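Local coordinates for adapter protein mecA 1 (Bacillus subtilis, PDB 3JTP) that serves as an adaptor that recognises unfolded and aggregated proteins and targets them, along with ComK, to the ClpC protease, at residues A[16-21]-A[63-68]; A[41-46]-A[87-92]; A[24-29]-A[91-96]; A[45-50]-A[56-61]. The protein carries 3 engineered substitutions. One frame throughout, in Å; residues are numbered along the deposited sequence.

Interaction 1 (A[16-21]-A[63-68]); sequences FEDVIS and LEYANE. Engineered in segment 63-68: Asn67 (natural residue Thr).
Asp18 and Ser21, one turn apart on helix 16-24, meet Tyr65 near the end of helix 54-65, where the chain is about to enter the short edge strand 67-68: a helix-to-helix contact at the surface of the C-terminal, ClpC-binding domain. The backbones come close, with the CA atoms of Asp18 and Tyr65 5.4 Å apart. Tyr65 CB lies 3.7 Å from the carbonyl oxygen Asp18 O and touches Asp18 CB as well. From there CG takes the position anti to its own carbonyl carbon (chi1 -64°), which carries the ring along the helix to Ser21. Ser21 CB sits over one face of this ring in a CH-pi contact, 4.0 Å from the ring centroid and 27° off the normal; its nearest ring atom is Tyr65 CE1, at 3.6 Å. The hydroxyl of Ser21 is turned back to its own helix and makes a weak bond to Glu17 O. Water supplies the polar link: one molecule donates to Asp18 OD2 at 2.7 Å and to Tyr65 O at 2.6 Å, tying the carboxylate to the backbone at the end of helix 54-65. Replacing Tyr65 with an alanine would probably strip the ring from Ser21 CB and open a gap there, leaving only the CB contact with Asp18 and the water bridge. Leu25, just past helix 16-24, also packs on the Tyr65 ring, while Val19 of helix 16-24 and Ala66, in the link to strand 67-68, both reach Phe13 of strand 8-13.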
# COMPACT_ATOMS: atom_id res chain seq x y z
N PHE A 16 -0.57 6.02 -9.82
CA PHE A 16 -1.63 5.06 -9.58
C PHE A 16 -1.45 3.72 -10.32
O PHE A 16 -1.85 2.69 -9.79
CB PHE A 16 -2.99 5.68 -9.91
CG PHE A 16 -4.12 4.95 -9.30
CD1 PHE A 16 -4.13 4.70 -7.94
CD2 PHE A 16 -5.17 4.49 -10.07
CE1 PHE A 16 -5.16 4.00 -7.35
CE2 PHE A 16 -6.20 3.79 -9.50
CZ PHE A 16 -6.20 3.55 -8.13
N GLU A 17 -0.87 3.72 -11.51
CA GLU A 17 -0.74 2.47 -12.25
C GLU A 17 0.08 1.47 -11.45
O GLU A 17 -0.20 0.28 -11.48
CB GLU A 17 -0.14 2.64 -13.66
CG GLU A 17 -0.59 3.91 -14.39
CD GLU A 17 -2.09 3.96 -14.62
OE1 GLU A 17 -2.62 5.09 -14.84
OE2 GLU A 17 -2.73 2.88 -14.61
N ASP A 18 1.08 1.95 -10.73
CA ASP A 18 1.92 1.05 -9.97
C ASP A 18 1.17 0.46 -8.79
O ASP A 18 1.43 -0.66 -8.40
CB ASP A 18 3.20 1.75 -9.49
CG ASP A 18 4.16 2.05 -10.65
OD1 ASP A 18 3.98 1.46 -11.73
OD2 ASP A 18 5.08 2.89 -10.47
N VAL A 19 0.23 1.22 -8.22
CA VAL A 19 -0.66 0.66 -7.19
C VAL A 19 -1.52 -0.48 -7.78
O VAL A 19 -1.55 -1.57 -7.23
CB VAL A 19 -1.57 1.72 -6.55
CG1 VAL A 19 -2.44 1.09 -5.44
CG2 VAL A 19 -0.71 2.91 -6.01
N ILE A 20 -2.18 -0.22 -8.91
CA ILE A 20 -2.97 -1.24 -9.60
C ILE A 20 -2.13 -2.49 -9.90
O ILE A 20 -2.55 -3.60 -9.58
CB ILE A 20 -3.58 -0.70 -10.90
CG1 ILE A 20 -4.52 0.47 -10.63
CG2 ILE A 20 -4.35 -1.80 -11.66
CD1 ILE A 20 -4.97 1.17 -11.92
N SER A 21 -0.95 -2.30 -10.50
CA SER A 21 0.00 -3.40 -10.74
C SER A 21 0.25 -4.22 -9.49
O SER A 21 0.18 -5.44 -9.54
CB SER A 21 1.35 -2.89 -11.26
OG SER A 21 1.23 -2.41 -12.57
N LEU A 63 7.97 -3.52 -2.97
CA LEU A 63 9.02 -2.54 -3.21
C LEU A 63 9.54 -2.51 -4.63
O LEU A 63 10.54 -1.84 -4.92
CB LEU A 63 10.21 -2.76 -2.27
CG LEU A 63 10.00 -2.49 -0.79
CD1 LEU A 63 11.32 -2.69 -0.06
CD2 LEU A 63 9.47 -1.08 -0.57
N GLU A 64 8.92 -3.26 -5.53
CA GLU A 64 9.24 -3.09 -6.95
C GLU A 64 8.39 -1.98 -7.53
O GLU A 64 8.77 -1.33 -8.50
CB GLU A 64 9.05 -4.38 -7.72
CG GLU A 64 10.02 -5.43 -7.29
CD GLU A 64 10.39 -6.36 -8.39
OE1 GLU A 64 11.26 -7.19 -8.11
OE2 GLU A 64 9.83 -6.27 -9.51
N TYR A 65 7.22 -1.79 -6.92
CA TYR A 65 6.28 -0.78 -7.36
C TYR A 65 6.30 0.46 -6.48
O TYR A 65 5.75 1.50 -6.85
CB TYR A 65 4.89 -1.38 -7.43
CG TYR A 65 4.87 -2.45 -8.47
CD1 TYR A 65 4.91 -2.12 -9.83
CD2 TYR A 65 4.90 -3.78 -8.12
CE1 TYR A 65 4.94 -3.08 -10.80
CE2 TYR A 65 4.93 -4.76 -9.10
CZ TYR A 65 4.95 -4.39 -10.43
OH TYR A 65 4.98 -5.34 -11.39
N ALA A 66 6.95 0.37 -5.33
CA ALA A 66 6.98 1.49 -4.38
C ALA A 66 8.30 1.67 -3.63
O ALA A 66 9.23 0.87 -3.77
CB ALA A 66 5.83 1.35 -3.40
N ASN A 67 8.37 2.72 -2.81
CA ASN A 67 9.53 2.99 -1.97
C ASN A 67 9.08 3.18 -0.52
O ASN A 67 7.99 3.69 -0.27
CB ASN A 67 10.23 4.26 -2.47
CG ASN A 67 11.00 4.03 -3.77
OD1 ASN A 67 12.04 3.37 -3.77
ND2 ASN A 67 10.50 4.58 -4.87
N GLU A 68 9.91 2.77 0.44
CA GLU A 68 9.58 3.01 1.83
C GLU A 68 9.57 4.51 2.12
O GLU A 68 10.47 5.23 1.69
CB GLU A 68 10.55 2.28 2.75
CG GLU A 68 10.08 0.89 3.15
CD GLU A 68 11.20 0.00 3.66
OE1 GLU A 68 12.15 -0.26 2.87
OE2 GLU A 68 11.14 -0.42 4.83
O HOH W 1 5.85 3.77 -8.05

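Interaction 2 (A[41-46]-A[87-92]); sequences YYLYVD and HALETI
Leu43 on strand 40-46 faces the first turn of helix 88-96, the backbones held 8.1 Å apart between the CA atoms of Leu43 and Ala88. Leucine and alanine side chains fill that distance, and the contact is wholly apolar. Leu43 divides its two methyls between two helix residues. CD2 turns to Ala88, ending 4.3 Å from its CB, whereas CD1 is set against the branched end of Leu89, with Leu89 CG and Leu89 CD1 each 3.9 Å from it and Leu89 CD2 scarcely farther. The two leucine side chains cross at about a right angle, so the methyl of one meets the fork of the other. The torsions of Leu43 (chi1 -133°, chi2 -147°) lie away from the staggered positions and set both methyls toward the helix. Leu89 leaves its helix at a slant, and only its outer carbons come near the strand; the CB of Ala88 points toward it, its small side chain consistent with the close approach. The helix start is well fixed. His87 stands at the N-cap position, and its carbonyl oxygen His87 O takes two bonds, from Thr91 N and Thr91 OG1, both at 3.0 Å, the hydroxyl coming from above the carbonyl plane. Thr32 OG1 of the neighbouring strand accepts from Leu89 N, a tie from sheet to helix. Strand 40-46 is the middle one of the five, flanked by strands 8-13 and 31-37, and the buried leucine-alanine-leucine cluster is the kind of core formed where a helix packs on one face of an antiparallel sheet in a two-layer alpha/beta arrangement.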
# COMPACT_ATOMS: atom_id res chain seq x y z
N TYR A 41 0.89 8.44 -4.20
CA TYR A 41 -0.03 7.55 -3.48
C TYR A 41 0.75 6.88 -2.36
O TYR A 41 1.94 6.59 -2.51
CB TYR A 41 -0.69 6.53 -4.42
CG TYR A 41 -1.64 7.20 -5.39
CD1 TYR A 41 -2.99 7.35 -5.08
CD2 TYR A 41 -1.18 7.73 -6.59
CE1 TYR A 41 -3.85 8.00 -5.94
CE2 TYR A 41 -2.04 8.40 -7.46
CZ TYR A 41 -3.38 8.52 -7.13
OH TYR A 41 -4.25 9.16 -7.99
N TYR A 42 0.08 6.66 -1.24
CA TYR A 42 0.73 6.07 -0.09
C TYR A 42 -0.11 4.91 0.40
O TYR A 42 -1.32 5.03 0.57
CB TYR A 42 0.90 7.12 1.02
CG TYR A 42 1.87 8.21 0.63
CD1 TYR A 42 3.18 8.19 1.07
CD2 TYR A 42 1.47 9.25 -0.21
CE1 TYR A 42 4.07 9.18 0.70
CE2 TYR A 42 2.36 10.25 -0.58
CZ TYR A 42 3.65 10.21 -0.12
OH TYR A 42 4.55 11.20 -0.48
N LEU A 43 0.54 3.77 0.60
CA LEU A 43 -0.16 2.59 1.03
C LEU A 43 0.21 2.40 2.47
O LEU A 43 1.35 2.07 2.77
CB LEU A 43 0.33 1.36 0.27
CG LEU A 43 -0.64 0.34 -0.35
CD1 LEU A 43 -0.06 -1.08 -0.30
CD2 LEU A 43 -1.99 0.39 0.30
N TYR A 44 -0.72 2.59 3.39
CA TYR A 44 -0.40 2.12 4.72
C TYR A 44 -0.50 0.59 4.77
O TYR A 44 -1.52 0.02 4.42
CB TYR A 44 -1.31 2.75 5.76
CG TYR A 44 -1.00 2.24 7.15
CD1 TYR A 44 0.21 2.52 7.76
CD2 TYR A 44 -1.94 1.48 7.84
CE1 TYR A 44 0.50 2.04 9.02
CE2 TYR A 44 -1.68 1.01 9.11
CZ TYR A 44 -0.46 1.28 9.69
OH TYR A 44 -0.23 0.79 10.95
N VAL A 45 0.58 -0.07 5.17
CA VAL A 45 0.61 -1.53 5.11
C VAL A 45 0.86 -2.20 6.46
O VAL A 45 1.97 -2.11 6.99
CB VAL A 45 1.67 -2.02 4.14
CG1 VAL A 45 1.73 -3.55 4.17
CG2 VAL A 45 1.36 -1.52 2.76
N ASP A 46 -0.15 -2.87 6.98
CA ASP A 46 -0.05 -3.56 8.26
C ASP A 46 -0.05 -5.06 8.06
O ASP A 46 -1.08 -5.66 7.76
CB ASP A 46 -1.20 -3.17 9.18
CG ASP A 46 -1.02 -3.72 10.59
OD1 ASP A 46 0.02 -4.38 10.84
OD2 ASP A 46 -1.92 -3.50 11.45
N HIS A 87 -8.91 -2.56 3.31
CA HIS A 87 -8.79 -3.57 2.28
C HIS A 87 -8.48 -2.95 0.91
O HIS A 87 -9.03 -3.34 -0.12
CB HIS A 87 -10.05 -4.45 2.29
CG HIS A 87 -10.40 -4.93 3.67
ND1 HIS A 87 -11.37 -4.33 4.45
CD2 HIS A 87 -9.84 -5.89 4.45
CE1 HIS A 87 -11.42 -4.94 5.63
NE2 HIS A 87 -10.50 -5.88 5.65
N ALA A 88 -7.57 -1.98 0.92
CA ALA A 88 -7.27 -1.17 -0.25
C ALA A 88 -6.82 -1.98 -1.48
O ALA A 88 -7.40 -1.84 -2.54
CB ALA A 88 -6.25 -0.09 0.09
N LEU A 89 -5.82 -2.83 -1.33
CA LEU A 89 -5.28 -3.53 -2.50
C LEU A 89 -6.31 -4.46 -3.14
O LEU A 89 -6.45 -4.49 -4.36
CB LEU A 89 -3.98 -4.26 -2.19
CG LEU A 89 -2.71 -3.41 -2.03
CD1 LEU A 89 -1.51 -4.32 -1.90
CD2 LEU A 89 -2.51 -2.41 -3.17
N GLU A 90 -7.04 -5.21 -2.30
CA GLU A 90 -8.15 -6.05 -2.76
C GLU A 90 -9.20 -5.21 -3.50
O GLU A 90 -9.74 -5.62 -4.52
CB GLU A 90 -8.84 -6.76 -1.58
CG GLU A 90 -7.98 -7.78 -0.81
CD GLU A 90 -7.20 -7.15 0.33
OE1 GLU A 90 -7.23 -5.90 0.45
OE2 GLU A 90 -6.55 -7.89 1.11
N THR A 91 -9.52 -4.03 -2.98
CA THR A 91 -10.53 -3.22 -3.62
C THR A 91 -10.02 -2.69 -4.96
O THR A 91 -10.74 -2.70 -5.95
CB THR A 91 -11.01 -2.06 -2.72
OG1 THR A 91 -11.60 -2.62 -1.53
CG2 THR A 91 -12.06 -1.20 -3.43
N ILE A 92 -8.77 -2.23 -4.98
CA ILE A 92 -8.17 -1.77 -6.23
C ILE A 92 -8.11 -2.92 -7.27
O ILE A 92 -8.47 -2.75 -8.44
CB ILE A 92 -6.76 -1.19 -6.00
CG1 ILE A 92 -6.82 0.08 -5.12
CG2 ILE A 92 -6.11 -0.88 -7.32
CD1 ILE A 92 -7.59 1.21 -5.73

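Interaction 3 (A[24-29]-A[91-96]); sequences KLNVNG and TIKKHF
Lys93 reaches from helix 88-96 as a stretched arm toward Asn26, and the two side chains meet obliquely at the amide. CG of the lysine stands opposite its backbone N (chi1 176°) and every later bond is extended, which brings the ammonium group right up to the asparagine. NZ is 2.5 Å from Asn26 OD1, a very short hydrogen bond, and 3.1 Å from Asn26 ND2, a second donor that cannot bond to it. NZ faces the outer O/N side of the amide, somewhat out of its plane and nearer OD1, and a bond this short makes the exact placement doubtful. Nearer its base, the lysine passes the backbone of the other segment, with Lys93 CG 4.3 Å from Lys24 CA; Ser23 touches it too. Asn26 is the first residue past helix 16-24 to leave helical geometry, and its left-handed backbone (phi 53°) turns the chain out of that helix into the loop leading to strand 31-37. Lys93 spans from the flank of helix 88-96 to the C-terminal end of helix 16-24. The CB of Lys24 points away from helix 88-96, and its NZ makes a weak bond to Ser98 OG near the end of the chain. On helix 88-96 itself, His95 folds back: Thr91 O accepts from His95 N and, on the other face of its carbonyl plane, from His95 ND1 at 3.1 Å.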
# COMPACT_ATOMS: atom_id res chain seq x y z
N LYS A 24 -2.70 -6.48 -8.51
CA LYS A 24 -3.00 -7.64 -9.33
C LYS A 24 -2.22 -8.85 -8.82
O LYS A 24 -2.61 -10.00 -9.05
CB LYS A 24 -2.66 -7.36 -10.79
CG LYS A 24 -3.38 -8.29 -11.74
CD LYS A 24 -2.74 -8.33 -13.12
CE LYS A 24 -3.17 -7.17 -14.01
NZ LYS A 24 -3.26 -7.64 -15.45
N LEU A 25 -1.12 -8.58 -8.11
CA LEU A 25 -0.21 -9.64 -7.68
C LEU A 25 -0.72 -10.51 -6.53
O LEU A 25 -0.07 -11.48 -6.13
CB LEU A 25 1.16 -9.04 -7.35
CG LEU A 25 2.19 -9.21 -8.46
CD1 LEU A 25 1.54 -9.69 -9.75
CD2 LEU A 25 2.98 -7.94 -8.71
N ASN A 26 -1.90 -10.19 -6.02
CA ASN A 26 -2.45 -10.92 -4.88
C ASN A 26 -1.50 -11.01 -3.70
O ASN A 26 -1.41 -12.05 -3.06
CB ASN A 26 -2.88 -12.31 -5.31
CG ASN A 26 -4.31 -12.37 -5.74
OD1 ASN A 26 -5.15 -11.61 -5.25
ND2 ASN A 26 -4.61 -13.27 -6.67
N VAL A 27 -0.80 -9.92 -3.44
CA VAL A 27 0.11 -9.83 -2.31
C VAL A 27 -0.49 -8.87 -1.29
O VAL A 27 0.18 -8.41 -0.37
CB VAL A 27 1.45 -9.25 -2.73
CG1 VAL A 27 1.33 -7.76 -2.90
CG2 VAL A 27 2.51 -9.56 -1.71
N ASN A 28 -1.77 -8.55 -1.48
CA ASN A 28 -2.49 -7.72 -0.53
C ASN A 28 -2.24 -8.24 0.88
O ASN A 28 -2.97 -9.11 1.38
CB ASN A 28 -3.97 -7.67 -0.88
CG ASN A 28 -4.33 -8.64 -1.99
OD1 ASN A 28 -4.51 -9.84 -1.75
ND2 ASN A 28 -4.46 -8.12 -3.22
N GLY A 29 -1.21 -7.67 1.50
CA GLY A 29 -0.61 -8.20 2.71
C GLY A 29 -1.40 -7.86 3.94
O GLY A 29 -1.10 -6.87 4.61
N THR A 91 -9.52 -4.03 -2.98
CA THR A 91 -10.53 -3.22 -3.62
C THR A 91 -10.02 -2.69 -4.96
O THR A 91 -10.74 -2.70 -5.95
CB THR A 91 -11.01 -2.06 -2.72
OG1 THR A 91 -11.60 -2.62 -1.53
CG2 THR A 91 -12.06 -1.20 -3.43
N ILE A 92 -8.77 -2.23 -4.98
CA ILE A 92 -8.17 -1.77 -6.23
C ILE A 92 -8.11 -2.92 -7.27
O ILE A 92 -8.47 -2.75 -8.44
CB ILE A 92 -6.76 -1.19 -6.00
CG1 ILE A 92 -6.82 0.08 -5.12
CG2 ILE A 92 -6.11 -0.88 -7.32
CD1 ILE A 92 -7.59 1.21 -5.73
N LYS A 93 -7.65 -4.10 -6.86
CA LYS A 93 -7.58 -5.22 -7.79
C LYS A 93 -8.95 -5.45 -8.44
O LYS A 93 -9.06 -5.54 -9.66
CB LYS A 93 -7.09 -6.48 -7.10
CG LYS A 93 -7.08 -7.73 -7.99
CD LYS A 93 -6.77 -8.96 -7.14
CE LYS A 93 -7.17 -10.24 -7.83
NZ LYS A 93 -7.02 -11.37 -6.89
N LYS A 94 -10.00 -5.49 -7.62
CA LYS A 94 -11.35 -5.77 -8.10
C LYS A 94 -11.87 -4.79 -9.16
O LYS A 94 -12.42 -5.21 -10.16
CB LYS A 94 -12.33 -5.83 -6.91
CG LYS A 94 -13.71 -6.37 -7.28
CD LYS A 94 -14.62 -6.39 -6.07
CE LYS A 94 -15.82 -7.30 -6.31
NZ LYS A 94 -15.53 -8.68 -5.82
N HIS A 95 -11.73 -3.49 -8.93
CA HIS A 95 -12.27 -2.50 -9.86
C HIS A 95 -11.27 -2.05 -10.92
O HIS A 95 -11.68 -1.60 -12.00
CB HIS A 95 -12.77 -1.27 -9.12
CG HIS A 95 -13.86 -1.55 -8.15
ND1 HIS A 95 -13.61 -1.86 -6.83
CD2 HIS A 95 -15.21 -1.60 -8.30
CE1 HIS A 95 -14.75 -2.08 -6.21
NE2 HIS A 95 -15.74 -1.93 -7.08
N PHE A 96 -9.98 -2.13 -10.63
CA PHE A 96 -8.99 -1.57 -11.55
C PHE A 96 -8.14 -2.61 -12.30
O PHE A 96 -7.65 -2.32 -13.39
CB PHE A 96 -8.07 -0.58 -10.84
CG PHE A 96 -8.73 0.73 -10.51
CD1 PHE A 96 -8.74 1.77 -11.43
CD2 PHE A 96 -9.33 0.92 -9.27
CE1 PHE A 96 -9.35 3.00 -11.12
CE2 PHE A 96 -9.95 2.13 -8.96
CZ PHE A 96 -9.96 3.17 -9.88

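Interaction 4 (A[45-50]-A[56-61]); sequences VDFCDM and ENQLSI. Engineered in segment 45-50: Asp49 (natural residue Asn).
Gln58, on the first half of helix 54-65, passes along the rim of Phe47 and ends beside the sulfur of Met50. Its CB is 3.9 Å from Phe47 CE1. CG, placed anti to the backbone N (chi1 -153°), comes to 3.7 Å from the same CE1, and CD is 3.8 Å from Phe47 CE1 and 4.1 Å from Met50 SD. A bend at chi2 turns the amide so that NE2 touches both partners, from directions about a right angle apart, 3.2 Å from Phe47 CE1 and 3.3 Å from Met50 SD. It reaches the ring at its edge, in the ring plane, with amide and ring planes 44° apart, while the methionine crosses the glutamine at about a right angle. Phe47 and Gln58 run past each other in opposite directions. The far side of the ring rim meets the next helix residue, Phe47 CE2 standing 4.4 Å from Leu59 CD1, and Val45 CG1 stands 3.4 Å above one face, offset toward the rim. Val55 and Met62 of the same helix also pack on Phe47, so the ring fastens the end of strand 40-46 to the helix that follows it. An alanine here would probably leave Met50 SD without the amide beside it, Phe47 CE1 with only CB, and the loop carrying Met50 freer to shift. NE2 crowds Gly29 so closely that the modelled end of the glutamine is doubtful. An aromatic C-H rim offers no acceptor and a thioether at most a weak one, so packing appears to matter more here than polar pairing.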
# COMPACT_ATOMS: atom_id res chain seq x y z
N VAL A 45 0.58 -0.07 5.17
CA VAL A 45 0.61 -1.53 5.11
C VAL A 45 0.86 -2.20 6.46
O VAL A 45 1.97 -2.11 6.99
CB VAL A 45 1.67 -2.02 4.14
CG1 VAL A 45 1.73 -3.55 4.17
CG2 VAL A 45 1.36 -1.52 2.76
N ASP A 46 -0.15 -2.87 6.98
CA ASP A 46 -0.05 -3.56 8.26
C ASP A 46 -0.05 -5.06 8.06
O ASP A 46 -1.08 -5.66 7.76
CB ASP A 46 -1.20 -3.17 9.18
CG ASP A 46 -1.02 -3.72 10.59
OD1 ASP A 46 0.02 -4.38 10.84
OD2 ASP A 46 -1.92 -3.50 11.45
N PHE A 47 1.12 -5.66 8.23
CA PHE A 47 1.26 -7.10 8.15
C PHE A 47 0.88 -7.76 9.48
O PHE A 47 1.29 -8.88 9.77
CB PHE A 47 2.71 -7.45 7.80
CG PHE A 47 3.13 -7.04 6.42
CD1 PHE A 47 2.71 -7.75 5.30
CD2 PHE A 47 3.98 -5.95 6.23
CE1 PHE A 47 3.12 -7.39 4.03
CE2 PHE A 47 4.39 -5.58 4.94
CZ PHE A 47 3.95 -6.30 3.84
N CYS A 48 0.06 -7.05 10.27
CA CYS A 48 -0.19 -7.36 11.69
C CYS A 48 0.42 -8.67 12.17
O CYS A 48 1.45 -8.66 12.85
CB CYS A 48 -1.68 -7.30 12.02
SG CYS A 48 -2.71 -8.41 11.06
N ASP A 49 -0.22 -9.78 11.82
CA ASP A 49 0.30 -11.10 12.15
C ASP A 49 0.54 -11.92 10.88
O ASP A 49 -0.38 -12.44 10.25
CB ASP A 49 -0.61 -11.84 13.15
CG ASP A 49 -1.58 -12.80 12.47
OD1 ASP A 49 -1.13 -13.89 12.04
OD2 ASP A 49 -2.78 -12.48 12.39
N MET A 50 1.81 -12.01 10.51
CA MET A 50 2.25 -12.83 9.41
C MET A 50 3.60 -13.30 9.94
O MET A 50 3.99 -12.91 11.04
CB MET A 50 2.42 -11.98 8.16
CG MET A 50 1.79 -12.54 6.90
SD MET A 50 1.16 -11.22 5.84
CE MET A 50 -0.14 -10.61 6.89
N GLU A 56 8.72 -10.97 4.39
CA GLU A 56 9.92 -10.61 3.64
C GLU A 56 9.67 -10.67 2.13
O GLU A 56 9.90 -9.70 1.42
CB GLU A 56 11.12 -11.49 4.05
CG GLU A 56 11.10 -12.92 3.52
CD GLU A 56 11.74 -13.95 4.47
OE1 GLU A 56 12.27 -13.57 5.54
OE2 GLU A 56 11.71 -15.16 4.13
N ASN A 57 9.16 -11.78 1.64
CA ASN A 57 8.90 -11.94 0.23
C ASN A 57 7.77 -11.03 -0.27
O ASN A 57 7.75 -10.63 -1.43
CB ASN A 57 8.60 -13.41 -0.07
CG ASN A 57 9.57 -14.34 0.63
OD1 ASN A 57 10.77 -14.35 0.33
ND2 ASN A 57 9.06 -15.13 1.58
N GLN A 58 6.83 -10.72 0.63
CA GLN A 58 5.70 -9.85 0.33
C GLN A 58 6.16 -8.40 0.17
O GLN A 58 5.88 -7.73 -0.83
CB GLN A 58 4.71 -9.96 1.49
CG GLN A 58 3.27 -9.67 1.14
CD GLN A 58 2.30 -10.52 1.96
OE1 GLN A 58 2.20 -11.73 1.78
NE2 GLN A 58 1.57 -9.87 2.85
N LEU A 59 6.89 -7.92 1.17
CA LEU A 59 7.45 -6.58 1.13
C LEU A 59 8.27 -6.37 -0.12
O LEU A 59 8.13 -5.35 -0.80
CB LEU A 59 8.33 -6.33 2.36
CG LEU A 59 8.84 -4.89 2.49
CD1 LEU A 59 7.65 -3.94 2.42
CD2 LEU A 59 9.60 -4.70 3.79
N SER A 60 9.14 -7.34 -0.43
CA SER A 60 10.10 -7.20 -1.52
C SER A 60 9.43 -7.04 -2.89
O SER A 60 9.99 -6.39 -3.78
CB SER A 60 11.07 -8.38 -1.55
OG SER A 60 10.45 -9.54 -2.10
N ILE A 61 8.24 -7.61 -3.07
CA ILE A 61 7.51 -7.36 -4.31
C ILE A 61 6.83 -6.00 -4.26
O ILE A 61 6.82 -5.27 -5.25
CB ILE A 61 6.47 -8.44 -4.62
CG1 ILE A 61 7.18 -9.71 -5.09
CG2 ILE A 61 5.50 -7.96 -5.69
CD1 ILE A 61 6.33 -10.95 -4.95

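Overall arrangement
The four contacts sit 8 to 15 Å apart, centre to centre, and bind three helices to one another and to a five-stranded antiparallel sheet. Interactions 2 and 3 are the nearest pair and share helix 88-96; interactions 2 and 4 both start from strand 40-46, and interactions 1 and 4 both use helix 54-65. Along the chain, 16-21 and 24-29 come first, the strand and helix segments from 41 to 68 follow, and 87-96 comes last. Interaction 1 crosses interactions 2 and 3, with Phe16 touching Tyr41, Ile92 and Phe96. Early, middle and late chain are thereby interlocked into a single compact unit, the C-terminal domain that interacts with ClpC.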